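PDB 5UOF: alpha,alpha-trehalose-phosphate synthase (UDP-forming) from Burkholderia multivorans, which belongs to glycosyltransferase family 20 and has the GT-B architecture of two Rossmann-like domains. Local coordinates for residues Val14-Arg18 and His142-Phe146; Ile136-Tyr141 and Ile159-Ile165. All blocks are in the same frame, centred on the assembly; numbering follows the deposited sequence.

Interaction 1 of 2, residues Val14-Arg18 and His142-Phe146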
# COMPACT_ATOMS: atom_id res chain seq x y z
N VAL A 14 31.31 -1.53 -10.50
CA VAL A 14 30.28 -1.52 -9.46
C VAL A 14 30.09 -0.09 -8.98
O VAL A 14 31.06 0.60 -8.66
CB VAL A 14 30.67 -2.45 -8.30
CG1 VAL A 14 29.79 -2.18 -7.09
CG2 VAL A 14 30.57 -3.92 -8.72
N VAL A 15 28.84 0.35 -8.94
CA VAL A 15 28.47 1.67 -8.45
C VAL A 15 27.52 1.47 -7.27
O VAL A 15 26.44 0.88 -7.44
CB VAL A 15 27.82 2.53 -9.54
CG1 VAL A 15 27.39 3.88 -9.00
CG2 VAL A 15 28.78 2.71 -10.72
N SER A 16 27.91 1.95 -6.08
CA SER A 16 27.07 1.77 -4.90
C SER A 16 27.29 2.91 -3.92
O SER A 16 28.05 3.85 -4.17
CB SER A 16 27.35 0.43 -4.22
OG SER A 16 28.61 0.44 -3.55
N ASN A 17 26.63 2.81 -2.76
CA ASN A 17 26.60 3.91 -1.80
C ASN A 17 27.97 4.17 -1.20
O ASN A 17 28.36 5.32 -1.00
CB ASN A 17 25.61 3.63 -0.67
CG ASN A 17 24.18 3.50 -1.14
OD1 ASN A 17 23.75 4.17 -2.07
ND2 ASN A 17 23.42 2.62 -0.48
N ARG A 18 28.72 3.11 -0.91
CA ARG A 18 29.93 3.26 -0.11
C ARG A 18 30.99 2.28 -0.57
O ARG A 18 30.72 1.08 -0.69
CB ARG A 18 29.61 3.02 1.37
CG ARG A 18 30.83 3.03 2.27
CD ARG A 18 31.37 4.43 2.45
NE ARG A 18 32.63 4.41 3.18
CZ ARG A 18 32.71 4.39 4.51
NH1 ARG A 18 31.61 4.37 5.24
NH2 ARG A 18 33.90 4.38 5.09
N HIS A 142 18.98 4.56 -3.90
CA HIS A 142 19.59 5.90 -3.87
C HIS A 142 20.15 6.28 -5.23
O HIS A 142 20.35 7.47 -5.50
CB HIS A 142 20.73 5.98 -2.85
CG HIS A 142 20.31 5.76 -1.42
ND1 HIS A 142 19.63 6.71 -0.69
CD2 HIS A 142 20.52 4.72 -0.59
CE1 HIS A 142 19.42 6.25 0.53
NE2 HIS A 142 19.95 5.05 0.62
N LEU A 143 20.43 5.28 -6.08
CA LEU A 143 21.10 5.49 -7.36
C LEU A 143 20.20 5.12 -8.53
O LEU A 143 20.69 4.88 -9.63
CB LEU A 143 22.40 4.68 -7.42
CG LEU A 143 23.51 5.14 -6.48
CD1 LEU A 143 24.55 4.03 -6.30
CD2 LEU A 143 24.14 6.41 -7.03
N LEU A 144 18.90 5.01 -8.30
CA LEU A 144 17.98 4.68 -9.39
C LEU A 144 18.16 5.52 -10.65
O LEU A 144 18.19 4.94 -11.75
CB LEU A 144 16.56 4.73 -8.82
CG LEU A 144 15.47 4.12 -9.69
CD1 LEU A 144 14.40 3.56 -8.79
CD2 LEU A 144 14.89 5.20 -10.59
N PRO A 145 18.29 6.85 -10.60
CA PRO A 145 18.44 7.63 -11.84
C PRO A 145 19.82 7.56 -12.47
O PRO A 145 20.07 8.28 -13.45
CB PRO A 145 18.14 9.08 -11.38
CG PRO A 145 17.62 8.99 -9.98
CD PRO A 145 18.21 7.73 -9.42
N PHE A 146 20.72 6.70 -11.98
CA PHE A 146 22.13 6.80 -12.37
C PHE A 146 22.33 6.47 -13.85
O PHE A 146 23.07 7.17 -14.55
CB PHE A 146 22.97 5.89 -11.48
CG PHE A 146 24.45 6.19 -11.52
CD1 PHE A 146 24.99 7.20 -10.72
CD2 PHE A 146 25.30 5.45 -12.32
CE1 PHE A 146 26.35 7.47 -10.74
CE2 PHE A 146 26.66 5.71 -12.33
CZ PHE A 146 27.19 6.71 -11.54
O HOH W 1 21.67 3.00 -3.71

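Interaction 2 of 2, residues Ile136-Tyr141 and Ile159-Ile165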
# COMPACT_ATOMS: atom_id res chain seq x y z
N ILE A 136 28.63 -1.99 -16.32
CA ILE A 136 28.33 -1.13 -15.18
C ILE A 136 27.17 -1.74 -14.40
O ILE A 136 26.13 -2.05 -14.99
CB ILE A 136 28.00 0.30 -15.63
CG1 ILE A 136 29.13 0.81 -16.55
CG2 ILE A 136 27.83 1.21 -14.43
CD1 ILE A 136 28.87 2.21 -17.08
N TRP A 137 27.35 -1.88 -13.09
CA TRP A 137 26.35 -2.49 -12.20
C TRP A 137 26.05 -1.53 -11.05
O TRP A 137 26.88 -1.36 -10.15
CB TRP A 137 26.87 -3.83 -11.67
CG TRP A 137 25.81 -4.65 -10.98
CD1 TRP A 137 24.50 -4.33 -10.79
CD2 TRP A 137 26.00 -5.94 -10.38
NE1 TRP A 137 23.85 -5.34 -10.12
CE2 TRP A 137 24.75 -6.34 -9.86
CE3 TRP A 137 27.10 -6.79 -10.25
CZ2 TRP A 137 24.58 -7.55 -9.21
CZ3 TRP A 137 26.92 -8.01 -9.59
CH2 TRP A 137 25.67 -8.37 -9.09
N VAL A 138 24.85 -0.93 -11.08
CA VAL A 138 24.40 0.07 -10.11
C VAL A 138 23.51 -0.58 -9.07
O VAL A 138 22.61 -1.37 -9.40
CB VAL A 138 23.64 1.21 -10.83
CG1 VAL A 138 23.20 2.28 -9.83
CG2 VAL A 138 24.51 1.81 -11.94
N HIS A 139 23.72 -0.23 -7.80
CA HIS A 139 23.03 -0.89 -6.69
C HIS A 139 22.11 0.05 -5.93
O HIS A 139 22.56 1.05 -5.36
CB HIS A 139 24.03 -1.53 -5.74
CG HIS A 139 24.65 -2.75 -6.32
ND1 HIS A 139 24.15 -4.01 -6.09
CD2 HIS A 139 25.66 -2.89 -7.22
CE1 HIS A 139 24.86 -4.89 -6.78
NE2 HIS A 139 25.77 -4.24 -7.48
N ASP A 140 20.82 -0.28 -5.95
CA ASP A 140 19.79 0.14 -5.00
C ASP A 140 19.23 1.54 -5.21
O ASP A 140 19.68 2.30 -6.08
CB ASP A 140 20.30 -0.01 -3.57
CG ASP A 140 19.21 -0.52 -2.62
OD1 ASP A 140 18.11 -0.89 -3.12
OD2 ASP A 140 19.43 -0.54 -1.39
N TYR A 141 18.24 1.88 -4.38
CA TYR A 141 17.30 2.94 -4.70
C TYR A 141 17.89 4.35 -4.64
O TYR A 141 17.33 5.26 -5.27
CB TYR A 141 16.07 2.82 -3.78
CG TYR A 141 16.39 3.01 -2.31
CD1 TYR A 141 16.90 1.96 -1.54
CD2 TYR A 141 16.19 4.24 -1.69
CE1 TYR A 141 17.20 2.14 -0.21
CE2 TYR A 141 16.48 4.43 -0.36
CZ TYR A 141 16.99 3.38 0.38
OH TYR A 141 17.29 3.58 1.71
N ILE A 159 24.49 -1.38 -18.86
CA ILE A 159 24.30 -0.93 -17.49
C ILE A 159 23.19 -1.76 -16.88
O ILE A 159 22.12 -1.90 -17.47
CB ILE A 159 23.94 0.56 -17.39
CG1 ILE A 159 24.84 1.41 -18.29
CG2 ILE A 159 24.06 1.02 -15.95
CD1 ILE A 159 24.46 2.90 -18.29
N GLY A 160 23.44 -2.31 -15.70
CA GLY A 160 22.44 -3.05 -14.96
C GLY A 160 22.11 -2.38 -13.64
O GLY A 160 22.95 -1.70 -13.05
N PHE A 161 20.88 -2.59 -13.18
CA PHE A 161 20.42 -2.08 -11.90
C PHE A 161 19.95 -3.26 -11.08
O PHE A 161 19.31 -4.17 -11.61
CB PHE A 161 19.25 -1.08 -12.09
CG PHE A 161 18.76 -0.46 -10.80
CD1 PHE A 161 19.55 0.44 -10.09
CD2 PHE A 161 17.48 -0.73 -10.33
CE1 PHE A 161 19.09 1.02 -8.91
CE2 PHE A 161 17.01 -0.14 -9.15
CZ PHE A 161 17.82 0.73 -8.44
N PHE A 162 20.28 -3.27 -9.79
CA PHE A 162 19.66 -4.22 -8.87
C PHE A 162 19.04 -3.47 -7.70
O PHE A 162 19.73 -2.73 -6.99
CB PHE A 162 20.65 -5.27 -8.35
CG PHE A 162 19.97 -6.34 -7.53
CD1 PHE A 162 19.28 -7.35 -8.18
CD2 PHE A 162 19.92 -6.28 -6.14
CE1 PHE A 162 18.58 -8.31 -7.45
CE2 PHE A 162 19.25 -7.26 -5.41
CZ PHE A 162 18.58 -8.27 -6.07
N LEU A 163 17.74 -3.67 -7.51
CA LEU A 163 17.01 -3.08 -6.40
C LEU A 163 17.02 -4.05 -5.22
O LEU A 163 16.53 -5.17 -5.32
CB LEU A 163 15.57 -2.78 -6.82
CG LEU A 163 14.75 -1.98 -5.81
CD1 LEU A 163 15.31 -0.54 -5.72
CD2 LEU A 163 13.28 -1.99 -6.24
N HIS A 164 17.59 -3.61 -4.09
CA HIS A 164 17.68 -4.48 -2.93
C HIS A 164 16.43 -4.47 -2.06
O HIS A 164 16.22 -5.40 -1.28
CB HIS A 164 18.89 -4.09 -2.07
CG HIS A 164 20.20 -4.31 -2.75
ND1 HIS A 164 21.12 -5.24 -2.31
CD2 HIS A 164 20.74 -3.75 -3.86
CE1 HIS A 164 22.18 -5.23 -3.10
NE2 HIS A 164 21.98 -4.32 -4.04
N ILE A 165 15.59 -3.44 -2.20
CA ILE A 165 14.36 -3.31 -1.42
C ILE A 165 13.19 -3.76 -2.29
O ILE A 165 13.39 -4.05 -3.48
CB ILE A 165 14.20 -1.86 -0.92
CG1 ILE A 165 14.05 -0.89 -2.10
CG2 ILE A 165 15.41 -1.46 -0.07
CD1 ILE A 165 13.61 0.49 -1.66

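Interaction 1 of 2, residues Val14-Arg18 and His142-Phe146
Asn17 OD1 is gripped by two hydrogen bonds. A water donates to it at 2.9 Å from that oxygen, and Tyr85 OH is its second partner. The same water accepts a weak bond from His142 N, so a single water bridges the two segments. No direct hydrogen bond joins them. The site belongs to a Rossmann-like domain of the GT-B fold. Val14-Arg18 carries the end of strand 12-16, and His142-Phe146 is the loop between strand 135-139 and helix 146-152. Such loops at the C-terminal ends of parallel strands lie where Rossmann-like domains usually form their binding cleft.

The Asn17 amide crosses the His142 side chain at about a right angle, the two planes 76° apart. Asn17 ND2 comes within 3.6 Å of His142 CD2, approaching the imidazole obliquely. Tyr85 and Tyr86 also meet this imidazole.

The rest of the contact is apolar. Leu143 reaches across with one methyl, CD1, which rests 3.7 Å from Ser16 CA and also touches Val15 CG1. Ser16 OG bonds to Trp47 NE1 of the neighbouring strand 46-48. Pro145 is the N-cap of helix 146-152, and a type I turn from Leu143 to Phe146 leads into that helix. The turn is closed by Phe146 N to Leu143 O at 3.0 Å.

The Val15 and Phe146 side chains reach toward each other. Chi1 of Val15 (177°) swings CG1 opposite its own N, and that methyl makes a CH-pi contact over one ring face, 3.9 Å from the Phe146 ring centroid and 16° off the normal, displaced toward the rim at CZ.

Interaction 2 of 2, residues Ile136-Tyr141 and Ile159-Ile165
Ile136-Tyr141 and Ile159-Ile165 carry neighbouring parallel strands, and four backbone bonds join them. Gly160 N donates to Ile136 O at 2.8 Å. Val138 N donates to Gly160 O, so both polar atoms of the glycine are used. Phe162 N donates to Val138 O. The last, Asp140 N to Phe162 O at 2.9 Å, is more bent, at 140°. Ile136 O and Val138 O also receive CA-H contacts from Ile159 and Phe161.

Side chains add two more polar bonds near the ends of the strands. His164 N donates to Asp140 OD1 at 2.9 Å, coming from above the carboxylate plane. The imidazole of His164 lies against the same aspartate, its CD2 near Asp140 CB and the carboxylate and imidazole planes 57° apart. His164 NE2 meets His139 ND1 at 3.0 Å in a nearly straight bond. Either histidine could be the donor. Each ring uses its edge, with the planes at 50°. His139 NE2 sits 3.2 Å above one face of Trp137, over its centre. Phe162 CD2 lies over a face of the His164 ring.

On the sheet face of Ile136, Val138 and Ile159, contacts are mainly apolar. The Phe161 ring leans forward across Ile136-Tyr141, where CE1 comes 3.2 Å from Asp140 O at the ring edge. Ile165 CD1 packs obliquely on the Tyr141 ring, whose OH bonds to Asn91.

The pair forms a beta-alpha-beta unit through helix 146-152, which packs on Val138 and Ile159. Strand 12-16 flanks strand 135-139, and strand 191-194 flanks strand 159-162. Helix 450-472 lies on the sheet face of Trp137 and Phe162: Phe457 stacks on Trp137, and Trp453 meets Phe162 edge-to-face.

How the interactions relate
The centres of interactions 1 and 2 lie about 7 Å apart in one Rossmann-like domain. Strands 12-16, 135-139 and 159-162 stand side by side in its sheet, with 135-139 in the middle. Val15 N to Trp137 O and Val15 O to His139 N, both probable hydrogen bonds, tie the two contacts together. Val138 packs against Leu143 and Phe146. Along the chain the order is 14-18, 136-141, 142-146, 159-165, so the segments alternate. The run 136-146 is continuous: its strand and the next two residues serve interaction 2, the rest interaction 1. Together they join three parallel strands and the loops at their C-terminal ends into one largely buried unit.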